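Heme oxygenase (Leptospira interrogans, PDB 5KZL) catalyses the oxidative opening of heme, most likely yielding biliverdin, carbon monoxide and free iron, as heme oxygenases do. Local coordinates at residues Gly37-Lys41 with Gly42-Arg46; Pro103-Ala106 with Thr107-Val111; His128-Val131 with Arg132-Asp136; Leu203-Gln206 with Gly207-Glu211. The protein carries 1 engineered substitution. All blocks are in the same frame, centred on the assembly; numbering follows the deposited sequence. Where two conformers were deposited one is given.

Contact 1: residues Gly37-Lys41 with Gly42-Arg46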
loop_
_atom_site.group_PDB
_atom_site.type_symbol
_atom_site.label_atom_id
_atom_site.label_comp_id
_atom_site.label_asym_id
_atom_site.label_seq_id
_atom_site.Cartn_x
_atom_site.Cartn_y
_atom_site.Cartn_z
ATOM N N GLY A 37 0.848 9.807 -17.866
ATOM C CA GLY A 37 -0.407 9.282 -18.396
ATOM C C GLY A 37 -0.214 8.145 -19.380
ATOM O O GLY A 37 -1.097 7.882 -20.203
ATOM N N ILE A 38 0.947 7.479 -19.306
ATOM C CA ILE A 38 1.319 6.345 -20.152
ATOM C C ILE A 38 1.457 5.066 -19.313
ATOM O O ILE A 38 2.285 5.001 -18.392
ATOM C CB ILE A 38 2.611 6.617 -20.982
ATOM C CG1 ILE A 38 2.448 7.851 -21.901
ATOM C CG2 ILE A 38 3.056 5.373 -21.775
ATOM C CD1 ILE A 38 3.711 8.416 -22.382
ATOM N N LEU A 39 0.659 4.048 -19.669
ATOM C CA LEU A 39 0.703 2.709 -19.088
ATOM C C LEU A 39 0.565 1.707 -20.207
ATOM O O LEU A 39 -0.138 1.969 -21.187
ATOM C CB LEU A 39 -0.443 2.462 -18.090
ATOM C CG LEU A 39 -0.391 3.144 -16.719
ATOM C CD1 LEU A 39 -1.715 2.988 -16.013
ATOM C CD2 LEU A 39 0.725 2.573 -15.844
ATOM N N GLU A 40 1.202 0.547 -20.045
ATOM C CA GLU A 40 1.083 -0.583 -20.959
ATOM C C GLU A 40 0.364 -1.686 -20.147
ATOM O O GLU A 40 0.785 -2.000 -19.028
ATOM C CB GLU A 40 2.465 -1.049 -21.442
ATOM C CG GLU A 40 2.417 -2.056 -22.584
ATOM C CD GLU A 40 2.222 -3.512 -22.196
ATOM O OE1 GLU A 40 3.024 -4.025 -21.381
ATOM O OE2 GLU A 40 1.293 -4.155 -22.740
ATOM N N LYS A 41 -0.720 -2.246 -20.725
ATOM C CA LYS A 41 -1.603 -3.270 -20.154
ATOM C C LYS A 41 -0.843 -4.372 -19.394
ATOM O O LYS A 41 -1.135 -4.640 -18.228
ATOM C CB LYS A 41 -2.434 -3.898 -21.287
ATOM C CG LYS A 41 -3.744 -4.512 -20.851
ATOM C CD LYS A 41 -4.343 -5.338 -21.997
ATOM C CE LYS A 41 -4.486 -6.816 -21.675
ATOM N NZ LYS A 41 -5.215 -7.069 -20.391
ATOM N N GLY A 42 0.107 -4.997 -20.078
ATOM C CA GLY A 42 0.912 -6.097 -19.561
ATOM C C GLY A 42 1.695 -5.721 -18.333
ATOM O O GLY A 42 1.619 -6.413 -17.324
ATOM N N THR A 43 2.431 -4.601 -18.413
ATOM C CA THR A 43 3.245 -4.071 -17.319
ATOM C C THR A 43 2.361 -3.680 -16.125
ATOM O O THR A 43 2.673 -4.009 -14.986
ATOM C CB THR A 43 4.134 -2.937 -17.845
ATOM O OG1 THR A 43 4.913 -3.445 -18.938
ATOM C CG2 THR A 43 5.064 -2.405 -16.795
ATOM N N TYR A 44 1.245 -3.006 -16.403
ATOM C CA TYR A 44 0.308 -2.600 -15.366
ATOM C C TYR A 44 -0.237 -3.813 -14.584
ATOM O O TYR A 44 -0.331 -3.769 -13.353
ATOM C CB TYR A 44 -0.835 -1.745 -15.953
ATOM C CG TYR A 44 -1.721 -1.200 -14.855
ATOM C CD1 TYR A 44 -1.287 -0.163 -14.030
ATOM C CD2 TYR A 44 -2.992 -1.722 -14.635
ATOM C CE1 TYR A 44 -2.092 0.333 -13.009
ATOM C CE2 TYR A 44 -3.801 -1.246 -13.602
ATOM C CZ TYR A 44 -3.346 -0.213 -12.797
ATOM O OH TYR A 44 -4.124 0.249 -11.767
ATOM N N ALA A 45 -0.613 -4.883 -15.310
ATOM C CA ALA A 45 -1.136 -6.114 -14.703
ATOM C C ALA A 45 -0.095 -6.785 -13.767
ATOM O O ALA A 45 -0.475 -7.217 -12.670
ATOM C CB ALA A 45 -1.614 -7.067 -15.790
ATOM N N ARG A 46 1.206 -6.827 -14.175
ATOM C CA ARG A 46 2.295 -7.386 -13.364
ATOM C C ARG A 46 2.474 -6.541 -12.100
ATOM O O ARG A 46 2.721 -7.091 -11.020
ATOM C CB ARG A 46 3.608 -7.493 -14.175
ATOM C CG ARG A 46 3.495 -8.454 -15.367
ATOM C CD ARG A 46 4.826 -8.725 -16.058
ATOM N NE ARG A 46 5.258 -7.625 -16.921
ATOM C CZ ARG A 46 4.875 -7.470 -18.186
ATOM N NH1 ARG A 46 4.022 -8.322 -18.737
ATOM N NH2 ARG A 46 5.331 -6.452 -18.901
#
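Glu40 folds its carboxylate back onto the amides of Gly42 and Thr43 and so acts as the N-cap of helix 41-64. The two oxygens divide the work: OE2 of Glu40 accepts from Gly42 N at 3.0 Å, while OE1 of Glu40 accepts from Thr43 N at 3.1 Å. Both donors come in from above the carboxylate plane, more than 50° out of it, a pose reached with CG anti to the backbone N (chi1 -170°) and a bend at chi2. Thr43 OG1 also sits 3.1 Å from Glu40 OE1, but another acceptor competes for its proton and the bond is not settled. On the backbone, Glu40 O takes Tyr44 N at 2.8 Å in a nearly straight bond (169°), and Lys41 O takes Ala45 N at 3.0 Å. Lys41 NZ is satisfied by Phe92 O and Tyr44 OH by Tyr162. Next to the cap, CD1 of Leu39 lies 3.7 Å from CD1 of Tyr44. Leu39 also packs on Phe30 and Phe34 of helix 29-36 and on Ala147 and Leu151 of helix 125-151, so this turn joins three helices.

Contact 2: residues Pro103-Ala106 with Thr107-Val111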
loop_
_atom_site.group_PDB
_atom_site.type_symbol
_atom_site.label_atom_id
_atom_site.label_comp_id
_atom_site.label_asym_id
_atom_site.label_seq_id
_atom_site.Cartn_x
_atom_site.Cartn_y
_atom_site.Cartn_z
ATOM N N PRO A 103 4.829 -14.888 -7.109
ATOM C CA PRO A 103 5.473 -13.595 -6.775
ATOM C C PRO A 103 6.904 -13.422 -7.281
ATOM O O PRO A 103 7.733 -14.329 -7.183
ATOM C CB PRO A 103 5.424 -13.544 -5.247
ATOM C CG PRO A 103 5.180 -14.934 -4.800
ATOM C CD PRO A 103 4.360 -15.575 -5.885
ATOM N N SER A 104 7.191 -12.242 -7.834
ATOM C CA SER A 104 8.516 -11.870 -8.314
ATOM C C SER A 104 9.520 -11.871 -7.136
ATOM O O SER A 104 9.098 -11.894 -5.972
ATOM C CB SER A 104 8.464 -10.478 -8.930
ATOM O OG SER A 104 8.402 -9.489 -7.913
ATOM N N VAL A 105 10.838 -11.829 -7.441
ATOM C CA VAL A 105 11.916 -11.764 -6.450
ATOM C C VAL A 105 11.681 -10.594 -5.438
ATOM O O VAL A 105 11.684 -10.819 -4.221
ATOM C CB VAL A 105 13.310 -11.690 -7.157
ATOM C CG1 VAL A 105 14.418 -11.260 -6.194
ATOM C CG2 VAL A 105 13.659 -13.029 -7.803
ATOM N N ALA A 106 11.467 -9.366 -5.946
ATOM C CA ALA A 106 11.251 -8.186 -5.098
ATOM C C ALA A 106 9.956 -8.305 -4.301
ATOM O O ALA A 106 9.920 -7.832 -3.172
ATOM C CB ALA A 106 11.234 -6.917 -5.931
ATOM N N THR A 107 8.914 -8.972 -4.869
ATOM C CA THR A 107 7.635 -9.185 -4.184
ATOM C C THR A 107 7.861 -10.142 -2.995
ATOM O O THR A 107 7.377 -9.875 -1.897
ATOM C CB THR A 107 6.557 -9.671 -5.159
ATOM O OG1 THR A 107 6.348 -8.660 -6.149
ATOM C CG2 THR A 107 5.224 -9.981 -4.461
ATOM N N GLN A 108 8.609 -11.229 -3.221
ATOM C CA GLN A 108 8.962 -12.222 -2.189
ATOM C C GLN A 108 9.733 -11.617 -1.004
ATOM O O GLN A 108 9.498 -12.001 0.145
ATOM C CB GLN A 108 9.792 -13.362 -2.820
ATOM C CG GLN A 108 8.970 -14.330 -3.660
ATOM C CD GLN A 108 9.874 -15.348 -4.312
ATOM O OE1 GLN A 108 10.735 -15.943 -3.660
ATOM N NE2 GLN A 108 9.726 -15.546 -5.621
ATOM N N ASP A 109 10.661 -10.689 -1.282
ATOM C CA ASP A 109 11.439 -10.052 -0.233
ATOM C C ASP A 109 10.569 -9.130 0.599
ATOM O O ASP A 109 10.755 -9.038 1.815
ATOM C CB ASP A 109 12.636 -9.321 -0.825
ATOM C CG ASP A 109 13.673 -10.266 -1.430
ATOM O OD1 ASP A 109 13.624 -11.494 -1.129
ATOM O OD2 ASP A 109 14.536 -9.787 -2.174
ATOM N N TYR A 110 9.593 -8.486 -0.058
ATOM C CA TYR A 110 8.639 -7.576 0.578
ATOM C C TYR A 110 7.727 -8.399 1.499
ATOM O O TYR A 110 7.658 -8.089 2.683
ATOM C CB TYR A 110 7.848 -6.798 -0.508
ATOM C CG TYR A 110 7.063 -5.561 -0.087
ATOM C CD1 TYR A 110 6.651 -5.380 1.236
ATOM C CD2 TYR A 110 6.657 -4.619 -1.029
ATOM C CE1 TYR A 110 5.879 -4.275 1.612
ATOM C CE2 TYR A 110 5.886 -3.516 -0.666
ATOM C CZ TYR A 110 5.513 -3.341 0.657
ATOM O OH TYR A 110 4.698 -2.286 0.997
ATOM N N VAL A 111 7.131 -9.493 0.998
ATOM C CA VAL A 111 6.269 -10.405 1.774
ATOM C C VAL A 111 7.048 -10.993 2.980
ATOM O O VAL A 111 6.526 -11.065 4.095
ATOM C CB VAL A 111 5.644 -11.489 0.824
ATOM C CG1 VAL A 111 4.994 -12.640 1.603
ATOM C CG2 VAL A 111 4.640 -10.866 -0.146
HETATM O O HOH W 1 4.894 -10.352 -8.143
#
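Gln108 reaches back past the helix start to the carbonyl of Pro103: its NE2 donates to Pro103 O at 2.8 Å, almost straight at 173°. The acceptor lies only 3° out of the amide plane of Gln108, and the chain runs extended beyond CG to bring the amide there. Ser104 supplies the next bond, its OG accepting from Thr107 N at 3.1 Å. The hydroxyls of the same two residues are 2.8 Å apart, OG of Ser104 to OG1 of Thr107, although which acceptor that threonine proton serves is not settled. Ser104 OG can do this because chi1 of 76° sets it between the backbone N and the carbonyl carbon, the crowded position. These bonds make Ser104 the N-cap of helix 105-120. In a classic capping box the side chain three residues on would take the cap residue's N-H directly; here a water stands between, accepting from Ser104 N at 3.0 Å and lying 3.0 Å from Thr107 OG1. Glu211 adds a carboxylate from outside, bonded to Ser104 OG and Ala106 N. Further out the contact turns apolar: Pro103 CB lies 3.7 Å from Thr107 CG2, and the proline ring meets the Gln108 chain at about a right angle, CB to CG 4.0 Å. Pro103 and Thr107 both pack on Tyr53 of helix 41-64, and Thr107 with Ala106 also meets Ile208 of helix 188-210.

Contact 3: residues His128-Val131 with Arg132-Asp136. With HEM (protoporphyrin IX containing Fe), chain B.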
loop_
_atom_site.group_PDB
_atom_site.type_symbol
_atom_site.label_atom_id
_atom_site.label_comp_id
_atom_site.label_asym_id
_atom_site.label_seq_id
_atom_site.Cartn_x
_atom_site.Cartn_y
_atom_site.Cartn_z
ATOM N N HIS A 128 3.819 -0.120 7.779
ATOM C CA HIS A 128 3.280 -0.777 6.601
ATOM C C HIS A 128 1.887 -0.237 6.259
ATOM O O HIS A 128 1.636 0.117 5.102
ATOM C CB HIS A 128 3.317 -2.289 6.836
ATOM C CG HIS A 128 4.716 -2.837 6.775
ATOM N ND1 HIS A 128 5.191 -3.469 5.648
ATOM C CD2 HIS A 128 5.720 -2.758 7.686
ATOM C CE1 HIS A 128 6.440 -3.815 5.919
ATOM N NE2 HIS A 128 6.815 -3.388 7.126
ATOM N N SER A 129 1.009 -0.134 7.279
ATOM C CA SER A 129 -0.312 0.483 7.177
ATOM C C SER A 129 -0.156 1.952 6.669
ATOM O O SER A 129 -0.768 2.310 5.670
ATOM C CB SER A 129 -0.997 0.470 8.536
ATOM O OG SER A 129 -2.142 1.299 8.466
ATOM N N TYR A 130 0.699 2.766 7.310
ATOM C CA TYR A 130 0.938 4.156 6.893
ATOM C C TYR A 130 1.383 4.282 5.426
ATOM O O TYR A 130 0.738 4.984 4.643
ATOM C CB TYR A 130 1.963 4.864 7.832
ATOM C CG TYR A 130 2.447 6.202 7.293
ATOM C CD1 TYR A 130 1.673 7.353 7.426
ATOM C CD2 TYR A 130 3.673 6.313 6.641
ATOM C CE1 TYR A 130 2.101 8.581 6.904
ATOM C CE2 TYR A 130 4.092 7.526 6.082
ATOM C CZ TYR A 130 3.325 8.667 6.259
ATOM O OH TYR A 130 3.744 9.863 5.711
ATOM N N VAL A 131 2.511 3.655 5.075
ATOM C CA VAL A 131 3.120 3.792 3.753
ATOM C C VAL A 131 2.170 3.355 2.667
ATOM O O VAL A 131 1.942 4.121 1.744
ATOM C CB VAL A 131 4.516 3.123 3.632
ATOM C CG1 VAL A 131 5.062 3.277 2.221
ATOM C CG2 VAL A 131 5.493 3.727 4.636
ATOM N N ARG A 132 1.606 2.153 2.783
ATOM C CA ARG A 132 0.650 1.683 1.786
ATOM C C ARG A 132 -0.774 2.302 1.939
ATOM O O ARG A 132 -1.203 2.991 1.023
ATOM C CB ARG A 132 0.599 0.131 1.714
ATOM C CG ARG A 132 1.823 -0.526 1.004
ATOM C CD ARG A 132 2.304 0.092 -0.338
ATOM N NE ARG A 132 1.212 0.432 -1.264
ATOM C CZ ARG A 132 1.334 1.080 -2.422
ATOM N NH1 ARG A 132 2.536 1.441 -2.874
ATOM N NH2 ARG A 132 0.255 1.386 -3.133
ATOM N N TYR A 133 -1.513 2.048 3.038
ATOM C CA TYR A 133 -2.914 2.525 3.108
ATOM C C TYR A 133 -3.103 4.012 3.129
ATOM O O TYR A 133 -4.008 4.491 2.445
ATOM C CB TYR A 133 -3.660 1.937 4.292
ATOM C CG TYR A 133 -3.765 0.432 4.305
ATOM C CD1 TYR A 133 -4.120 -0.278 3.153
ATOM C CD2 TYR A 133 -3.606 -0.280 5.486
ATOM C CE1 TYR A 133 -4.255 -1.666 3.175
ATOM C CE2 TYR A 133 -3.754 -1.665 5.524
ATOM C CZ TYR A 133 -4.080 -2.352 4.368
ATOM O OH TYR A 133 -4.191 -3.713 4.421
ATOM N N LEU A 134 -2.287 4.768 3.912
ATOM C CA LEU A 134 -2.540 6.213 3.889
ATOM C C LEU A 134 -2.209 6.796 2.502
ATOM O O LEU A 134 -2.930 7.672 2.036
ATOM C CB LEU A 134 -1.862 6.979 5.061
ATOM C CG LEU A 134 -2.264 8.459 5.199
ATOM C CD1 LEU A 134 -3.794 8.659 5.278
ATOM C CD2 LEU A 134 -1.552 9.110 6.360
ATOM N N GLY A 135 -1.207 6.228 1.826
ATOM C CA GLY A 135 -0.859 6.603 0.453
ATOM C C GLY A 135 -1.992 6.289 -0.509
ATOM O O GLY A 135 -2.361 7.131 -1.335
ATOM N N ASP A 136 -2.587 5.085 -0.368
ATOM C CA ASP A 136 -3.709 4.626 -1.216
ATOM C C ASP A 136 -4.926 5.537 -1.039
ATOM O O ASP A 136 -5.535 5.969 -2.015
ATOM C CB ASP A 136 -4.140 3.204 -0.862
ATOM C CG ASP A 136 -3.115 2.110 -1.066
ATOM O OD1 ASP A 136 -2.207 2.291 -1.905
ATOM O OD2 ASP A 136 -3.242 1.065 -0.408
HETATM C CHA HEM B . 0.473 11.116 -0.061
HETATM C CHB HEM B . 2.686 6.924 -0.192
HETATM C CHC HEM B . 3.239 7.481 -4.907
HETATM C CHD HEM B . 0.298 11.111 -4.818
HETATM C C1A HEM B . 1.017 9.931 0.295
HETATM C C2A HEM B . 1.144 9.491 1.653
HETATM C C3A HEM B . 1.790 8.329 1.608
HETATM C C4A HEM B . 2.040 8.029 0.269
HETATM C CMA HEM B . 2.140 7.455 2.747
HETATM C CAA HEM B . 0.649 10.186 2.897
HETATM C CBA HEM B . 1.577 11.332 3.360
HETATM C CGA HEM B . 1.123 11.856 4.658
HETATM O O1A HEM B . 1.827 11.789 5.619
HETATM O O2A HEM B . 0.009 12.349 4.720
HETATM C C1B HEM B . 3.064 6.702 -1.505
HETATM C C2B HEM B . 3.896 5.587 -1.930
HETATM C C3B HEM B . 4.040 5.768 -3.258
HETATM C C4B HEM B . 3.306 6.990 -3.621
HETATM C CMB HEM B . 4.436 4.463 -1.113
HETATM C CAB HEM B . 4.747 5.008 -4.210
HETATM C CBB HEM B . 5.536 4.189 -3.733
HETATM C C1C HEM B . 2.382 8.416 -5.367
HETATM C C2C HEM B . 1.999 8.622 -6.721
HETATM C C3C HEM B . 1.146 9.661 -6.675
HETATM C C4C HEM B . 0.987 10.058 -5.299
HETATM C CMC HEM B . 2.459 7.824 -7.940
HETATM C CAC HEM B . 0.511 10.238 -7.837
HETATM C CBC HEM B . -0.548 10.929 -7.718
HETATM C C1D HEM B . 0.191 11.475 -3.492
HETATM C C2D HEM B . -0.535 12.691 -3.043
HETATM C C3D HEM B . -0.510 12.665 -1.735
HETATM C C4D HEM B . 0.246 11.458 -1.367
HETATM C CMD HEM B . -1.220 13.689 -3.909
HETATM C CAD HEM B . -1.089 13.715 -0.827
HETATM C CBD HEM B . -2.567 13.664 -0.710
HETATM C CGD HEM B . -3.120 14.699 0.214
HETATM O O1D HEM B . -2.437 15.259 0.985
HETATM O O2D HEM B . -4.291 14.920 0.151
HETATM N NA HEM B . 1.609 9.012 -0.476
HETATM N NB HEM B . 2.835 7.436 -2.539
HETATM N NC HEM B . 1.771 9.287 -4.596
HETATM N ND HEM B . 0.615 10.795 -2.448
HETATM FE FE HEM B . 1.699 9.182 -2.506
HETATM O O HOH W 2 -0.198 7.957 -2.806
#
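The ring of Tyr130 is bordered by Leu134 and heme: Leu134 CD2 approaches obliquely, 3.7 Å from Tyr130 CE1, and the heme methyl CMA lies over one face, 3.9 Å from Tyr130 CE2. Propionate oxygen O1A stands at the ring edge in its plane, where Tyr130 OH donates to it at 2.7 Å. CG of Tyr130, anti to the backbone N (chi1 169°), carries the ring obliquely out from the helix to that propionate. Tyr133 presents its edge to Ser129, whose OG, hydrogen-bonded to Tyr177 OH, is 3.7 Å from Tyr133 CD2. The flat guanidinium of Arg132 meets Asp136 in a salt bridge, NH2 to OD1 2.9 Å; it uses the syn lone pair of OD1, which lies 33° out of the guanidinium plane. Tyr55 OH bonds both Arg132 NE and Asp136 OD2, which should help fix the pair. The backbone widens into a pi-type turn, and Ser129 O is shared weakly by Tyr133 N and Leu134 N. Past it, Gly135 meets the porphyrin, CA to C4A 3.2 Å. Its O accepts from a water at 2.7 Å, whose oxygen lies 2.3 Å from the heme iron. A helix backbone brought close to the heme at a glycine, with water on the iron, is consistent with the distal helix of the heme oxygenase fold.

Contact 4: residues Leu203-Gln206 with Gly207-Glu211. With HEM (protoporphyrin IX containing Fe), chain B.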
loop_
_atom_site.group_PDB
_atom_site.type_symbol
_atom_site.label_atom_id
_atom_site.label_comp_id
_atom_site.label_asym_id
_atom_site.label_seq_id
_atom_site.Cartn_x
_atom_site.Cartn_y
_atom_site.Cartn_z
ATOM N N LEU A 203 11.440 1.730 0.351
ATOM C CA LEU A 203 12.483 1.049 -0.430
ATOM C C LEU A 203 11.965 -0.252 -1.055
ATOM O O LEU A 203 12.303 -0.561 -2.214
ATOM C CB LEU A 203 13.690 0.745 0.471
ATOM C CG LEU A 203 14.978 0.405 -0.289
ATOM C CD1 LEU A 203 15.610 1.688 -0.930
ATOM C CD2 LEU A 203 15.978 -0.279 0.628
ATOM N N LEU A 204 11.128 -1.001 -0.304
ATOM C CA LEU A 204 10.587 -2.275 -0.816
ATOM C C LEU A 204 9.631 -2.018 -1.976
ATOM O O LEU A 204 9.646 -2.775 -2.941
ATOM C CB LEU A 204 9.936 -3.102 0.294
ATOM C CG LEU A 204 10.935 -3.722 1.325
ATOM C CD1 LEU A 204 10.220 -4.080 2.617
ATOM C CD2 LEU A 204 11.579 -4.965 0.778
ATOM N N ASN A 205 8.888 -0.894 -1.924
ATOM C CA ASN A 205 8.017 -0.483 -3.032
ATOM C C ASN A 205 8.839 -0.081 -4.245
ATOM O O ASN A 205 8.488 -0.468 -5.353
ATOM C CB ASN A 205 7.080 0.650 -2.599
ATOM C CG ASN A 205 5.888 0.088 -1.886
ATOM O OD1 ASN A 205 4.903 -0.285 -2.522
ATOM N ND2 ASN A 205 6.026 -0.181 -0.586
ATOM N N GLN A 206 9.964 0.662 -4.043
ATOM C CA GLN A 206 10.880 1.030 -5.138
ATOM C C GLN A 206 11.423 -0.254 -5.791
ATOM O O GLN A 206 11.569 -0.301 -7.013
ATOM C CB GLN A 206 12.060 1.875 -4.625
ATOM C CG GLN A 206 11.655 3.219 -4.032
ATOM C CD GLN A 206 12.822 4.105 -3.633
ATOM O OE1 GLN A 206 13.813 4.245 -4.363
ATOM N NE2 GLN A 206 12.693 4.786 -2.487
ATOM N N GLY A 207 11.682 -1.273 -4.967
ATOM C CA GLY A 207 12.163 -2.583 -5.405
ATOM C C GLY A 207 11.212 -3.293 -6.350
ATOM O O GLY A 207 11.629 -3.774 -7.407
ATOM N N ILE A 208 9.917 -3.326 -6.015
ATOM C CA ILE A 208 8.924 -3.956 -6.895
ATOM C C ILE A 208 8.721 -3.109 -8.167
ATOM O O ILE A 208 8.601 -3.679 -9.246
ATOM C CB ILE A 208 7.583 -4.357 -6.195
ATOM C CG1 ILE A 208 6.848 -3.156 -5.604
ATOM C CG2 ILE A 208 7.803 -5.461 -5.149
ATOM C CD1 ILE A 208 5.483 -3.460 -4.922
ATOM N N PHE A 209 8.774 -1.761 -8.061
ATOM C CA PHE A 209 8.633 -0.878 -9.225
ATOM C C PHE A 209 9.807 -1.017 -10.197
ATOM O O PHE A 209 9.605 -0.912 -11.425
ATOM C CB PHE A 209 8.390 0.592 -8.831
ATOM C CG PHE A 209 7.140 0.899 -8.021
ATOM C CD1 PHE A 209 6.012 0.085 -8.103
ATOM C CD2 PHE A 209 7.087 2.013 -7.197
ATOM C CE1 PHE A 209 4.866 0.368 -7.350
ATOM C CE2 PHE A 209 5.933 2.305 -6.460
ATOM C CZ PHE A 209 4.836 1.480 -6.537
ATOM N N SER A 210 11.020 -1.284 -9.634
ATOM C CA SER A 210 12.284 -1.475 -10.366
ATOM C C SER A 210 12.207 -2.644 -11.340
ATOM O O SER A 210 12.951 -2.684 -12.313
ATOM C CB SER A 210 13.437 -1.711 -9.389
ATOM O OG SER A 210 13.626 -3.088 -9.100
ATOM N N GLU A 211 11.339 -3.620 -11.053
ATOM C CA GLU A 211 11.199 -4.818 -11.882
ATOM C C GLU A 211 10.389 -4.634 -13.148
ATOM O O GLU A 211 10.500 -5.455 -14.060
ATOM C CB GLU A 211 10.555 -5.927 -11.071
ATOM C CG GLU A 211 11.469 -6.537 -10.040
ATOM C CD GLU A 211 10.784 -7.583 -9.192
ATOM O OE1 GLU A 211 9.575 -7.411 -8.909
ATOM O OE2 GLU A 211 11.476 -8.518 -8.730
HETATM C CHA HEM B . 0.473 11.116 -0.061
HETATM C CHB HEM B . 2.686 6.924 -0.192
HETATM C CHC HEM B . 3.239 7.481 -4.907
HETATM C CHD HEM B . 0.298 11.111 -4.818
HETATM C C1A HEM B . 1.017 9.931 0.295
HETATM C C2A HEM B . 1.144 9.491 1.653
HETATM C C3A HEM B . 1.790 8.329 1.608
HETATM C C4A HEM B . 2.040 8.029 0.269
HETATM C CMA HEM B . 2.140 7.455 2.747
HETATM C CAA HEM B . 0.649 10.186 2.897
HETATM C CBA HEM B . 1.577 11.332 3.360
HETATM C CGA HEM B . 1.123 11.856 4.658
HETATM O O1A HEM B . 1.827 11.789 5.619
HETATM O O2A HEM B . 0.009 12.349 4.720
HETATM C C1B HEM B . 3.064 6.702 -1.505
HETATM C C2B HEM B . 3.896 5.587 -1.930
HETATM C C3B HEM B . 4.040 5.768 -3.258
HETATM C C4B HEM B . 3.306 6.990 -3.621
HETATM C CMB HEM B . 4.436 4.463 -1.113
HETATM C CAB HEM B . 4.747 5.008 -4.210
HETATM C CBB HEM B . 5.536 4.189 -3.733
HETATM C C1C HEM B . 2.382 8.416 -5.367
HETATM C C2C HEM B . 1.999 8.622 -6.721
HETATM C C3C HEM B . 1.146 9.661 -6.675
HETATM C C4C HEM B . 0.987 10.058 -5.299
HETATM C CMC HEM B . 2.459 7.824 -7.940
HETATM C CAC HEM B . 0.511 10.238 -7.837
HETATM C CBC HEM B . -0.548 10.929 -7.718
HETATM C C1D HEM B . 0.191 11.475 -3.492
HETATM C C2D HEM B . -0.535 12.691 -3.043
HETATM C C3D HEM B . -0.510 12.665 -1.735
HETATM C C4D HEM B . 0.246 11.458 -1.367
HETATM C CMD HEM B . -1.220 13.689 -3.909
HETATM C CAD HEM B . -1.089 13.715 -0.827
HETATM C CBD HEM B . -2.567 13.664 -0.710
HETATM C CGD HEM B . -3.120 14.699 0.214
HETATM O O1D HEM B . -2.437 15.259 0.985
HETATM O O2D HEM B . -4.291 14.920 0.151
HETATM N NA HEM B . 1.609 9.012 -0.476
HETATM N NB HEM B . 2.835 7.436 -2.539
HETATM N NC HEM B . 1.771 9.287 -4.596
HETATM N ND HEM B . 0.615 10.795 -2.448
HETATM FE FE HEM B . 1.699 9.182 -2.506
HETATM O O HOH W 2 -0.198 7.957 -2.806
#
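The carbonyls of Leu203 to Gln206 each receive the amide four residues on, as in Leu203 O with Gly207 N at 2.9 Å and Asn205 O with Phe209 N at 3.0 Å, so this part of helix 188-210 is regular alpha-helix. That second carbonyl has a further role, for Asn205 O lies over one face of the Phe209 ring, offset toward the rim, with Phe209 CG 3.3 Å away. The ring edge is turned to the heme: Phe209 CE2 meets the vinyl carbon CBB at 3.3 Å, and vinyl CAB lies in the ring plane. Asn205 touches the same vinyl, its CB 4.0 Å from CBB. Ile208 carries CG1 between the backbone N and the carbonyl carbon (chi1 61°), which presses CG1 of Ile208 to 3.2 Å from Asn205 O. The two side chains then run side by side in the same direction, Ile208 CD1 reaching 4.0 Å from Asn205 OD1. The amide of Asn205 is buried yet satisfied, ND2 by Tyr110 OH and Val201 O, OD1 by Arg132 NH1. Those bonds tie this turn to helices 105-120 and 125-151, while Phe51 of helix 41-64 packs on both Asn205 and Ile208. Phe209 also meets His47 of helix 41-64. With its edge against the vinyl group, Phe209 forms part of the hydrophobic wall of the heme pocket in this all-helical heme oxygenase fold.

Contacts 2 and 4 are the nearest pair, their centres 9 Å apart: Glu211 of contact 4 probably bonds Ser104 OG through OE1 at 2.6 Å and Ala106 N through OE2 at 2.9 Å. Contact 4 meets contact 3 where Asn205 OD1 lies 3.0 Å from Arg132 NH1, and both touch the heme. Contact 2 reaches contact 3 by packing, Tyr110 OH to Arg132 CG 3.4 Å, and the side chain of Tyr110 stays about 7 Å from the heme. Contact 1 stands apart, its nearest atoms about 6 Å from contacts 2 and 4 and about 10 Å from contact 3, with the Leu39 side chain about 10 Å from the heme.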